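Local structure of PUM-HD domain-containing protein (7CGF) at residues L123-A126 with L127-N131. The protein binds RNA through the Pumilio repeats of its PUM-HD domain, and probably recognises the 3' untranslated regions of messenger RNAs. The protein carries 2 engineered substitutions. Sequence-based numbering, arbitrary orientation.
Sequences LQKA and LEKIN. With nucleotides of chain B.
With chi1 at 70°, CG1 of Ile130 sits between its own backbone N and carbonyl carbon and is turned back onto Ala126, where its CD1 packs 4.1 Å from Ala126 CB. Ala126 O takes two bonds at this helix end: Ile130 N reaches it at 2.9 Å nearly along the C=O axis, while Lys129 N, at 3.1 Å, stands above the carbonyl plane. Just before it, Leu127 N bonds to Leu123 O and Glu128 N to Gln124 O. On a partly exposed flank of the helix, the aliphatic parts of Lys125 and Lys129 cross at a slant, CD of Lys125 lying 3.8 Å from CG of Lys129, and the Lys125 ammonium pairs with Glu92.

Extended beyond CG, Gln124 carries its amide to adenine A6 of chain B. OE1 accepts from N6 of A6 at 2.8 Å and NE2 donates to N7 of A6 at 3.0 Å, a bidentate grip on the Hoogsteen edge in the manner of Pumilio repeats; NE2 also hydrogen-bonds to the backbone O of Cys120, which helps to hold the amide in place. Helix 119-129 thus presents Gln124 to the RNA, while Ala126, Leu127 and Ile130 pack on Ile138 of helix 132-142, Ile130 also meets Trp99 and Val103 of helix 99-106, and Leu127 touches Val158 of helix 155-165.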
loop_
_atom_site.group_PDB
_atom_site.type_symbol
_atom_site.label_atom_id
_atom_site.label_comp_id
_atom_site.label_asym_id
_atom_site.label_seq_id
_atom_site.Cartn_x
_atom_site.Cartn_y
_atom_site.Cartn_z
ATOM N N LEU A 123 5.782 15.091 -5.405
ATOM C CA LEU A 123 4.973 14.487 -6.463
ATOM C C LEU A 123 3.716 13.837 -5.906
ATOM O O LEU A 123 2.643 13.905 -6.530
ATOM C CB LEU A 123 5.784 13.456 -7.246
ATOM C CG LEU A 123 7.011 13.933 -8.006
ATOM C CD1 LEU A 123 7.545 12.770 -8.854
ATOM C CD2 LEU A 123 6.678 15.171 -8.859
ATOM N N GLN A 124 3.822 13.174 -4.750
ATOM C CA GLN A 124 2.638 12.551 -4.166
ATOM C C GLN A 124 1.627 13.598 -3.739
ATOM O O GLN A 124 0.421 13.412 -3.927
ATOM C CB GLN A 124 3.022 11.673 -2.977
ATOM C CG GLN A 124 3.727 10.408 -3.398
ATOM C CD GLN A 124 4.295 9.677 -2.202
ATOM O OE1 GLN A 124 3.562 9.037 -1.441
ATOM N NE2 GLN A 124 5.607 9.795 -2.010
ATOM N N LYS A 125 2.100 14.703 -3.152
ATOM C CA LYS A 125 1.195 15.790 -2.791
ATOM C C LYS A 125 0.478 16.327 -4.024
ATOM O O LYS A 125 -0.740 16.532 -4.001
ATOM C CB LYS A 125 1.977 16.906 -2.081
ATOM C CG LYS A 125 1.165 18.172 -1.733
ATOM C CD LYS A 125 -0.055 17.857 -0.887
ATOM C CE LYS A 125 0.309 17.153 0.407
ATOM N NZ LYS A 125 0.975 18.089 1.339
ATOM N N ALA A 126 1.219 16.551 -5.114
ATOM C CA ALA A 126 0.605 17.041 -6.349
ATOM C C ALA A 126 -0.475 16.081 -6.844
ATOM O O ALA A 126 -1.611 16.489 -7.123
ATOM C CB ALA A 126 1.687 17.261 -7.409
ATOM N N LEU A 127 -0.164 14.781 -6.916
ATOM C CA LEU A 127 -1.175 13.843 -7.399
ATOM C C LEU A 127 -2.379 13.776 -6.468
ATOM O O LEU A 127 -3.506 13.518 -6.917
ATOM C CB LEU A 127 -0.563 12.449 -7.569
ATOM C CG LEU A 127 0.466 12.325 -8.678
ATOM C CD1 LEU A 127 1.138 10.952 -8.607
ATOM C CD2 LEU A 127 -0.171 12.550 -10.064
ATOM N N GLU A 128 -2.160 13.968 -5.169
ATOM C CA GLU A 128 -3.248 13.940 -4.204
ATOM C C GLU A 128 -4.231 15.081 -4.408
ATOM O O GLU A 128 -5.424 14.929 -4.114
ATOM C CB GLU A 128 -2.664 14.010 -2.793
ATOM C CG GLU A 128 -3.656 14.218 -1.670
ATOM C CD GLU A 128 -4.526 13.012 -1.412
ATOM O OE1 GLU A 128 -4.153 11.892 -1.851
ATOM O OE2 GLU A 128 -5.579 13.191 -0.754
ATOM N N LYS A 129 -3.768 16.219 -4.912
ATOM C CA LYS A 129 -4.559 17.450 -4.870
ATOM C C LYS A 129 -5.028 17.961 -6.226
ATOM O O LYS A 129 -6.146 18.488 -6.324
ATOM C CB LYS A 129 -3.761 18.560 -4.185
ATOM C CG LYS A 129 -3.352 18.249 -2.733
ATOM C CD LYS A 129 -4.542 18.226 -1.802
ATOM C CE LYS A 129 -4.098 18.051 -0.350
ATOM N NZ LYS A 129 -5.237 18.080 0.608
ATOM N N ILE A 130 -4.218 17.841 -7.273
ATOM C CA ILE A 130 -4.455 18.619 -8.486
ATOM C C ILE A 130 -5.476 17.970 -9.409
ATOM O O ILE A 130 -5.822 16.788 -9.272
ATOM C CB ILE A 130 -3.142 18.886 -9.244
ATOM C CG1 ILE A 130 -2.594 17.594 -9.874
ATOM C CG2 ILE A 130 -2.134 19.577 -8.330
ATOM C CD1 ILE A 130 -1.153 17.709 -10.398
ATOM N N ASN A 131 -5.959 18.752 -10.369
ATOM C CA ASN A 131 -6.996 18.292 -11.281
ATOM C C ASN A 131 -6.446 17.271 -12.282
ATOM O O ASN A 131 -5.237 17.137 -12.487
ATOM C CB ASN A 131 -7.605 19.486 -12.017
ATOM C CG ASN A 131 -6.556 20.365 -12.644
ATOM O OD1 ASN A 131 -5.951 20.008 -13.653
ATOM N ND2 ASN A 131 -6.309 21.514 -12.034
ATOM P P A B 6 9.980 1.621 4.066
ATOM O OP1 A B 6 11.392 1.506 3.637
ATOM O OP2 A B 6 9.578 1.585 5.489
ATOM O "O5'" A B 6 9.413 2.989 3.471
ATOM C "C5'" A B 6 9.448 4.176 4.251
ATOM C "C4'" A B 6 10.260 5.264 3.587
ATOM O "O4'" A B 6 9.772 5.499 2.248
ATOM C "C3'" A B 6 10.181 6.615 4.272
ATOM O "O3'" A B 6 11.135 6.701 5.309
ATOM C "C2'" A B 6 10.427 7.616 3.143
ATOM O "O2'" A B 6 11.823 7.813 2.948
ATOM C "C1'" A B 6 9.857 6.874 1.928
ATOM N N9 A B 6 8.508 7.332 1.521
ATOM C C8 A B 6 8.185 7.873 0.293
ATOM N N7 A B 6 6.904 8.194 0.177
ATOM C C5 A B 6 6.362 7.841 1.413
ATOM C C6 A B 6 5.056 7.927 1.943
ATOM N N6 A B 6 4.011 8.401 1.254
ATOM N N1 A B 6 4.842 7.502 3.204
ATOM C C2 A B 6 5.876 7.016 3.907
ATOM N N3 A B 6 7.143 6.885 3.525
ATOM C C4 A B 6 7.333 7.305 2.251
#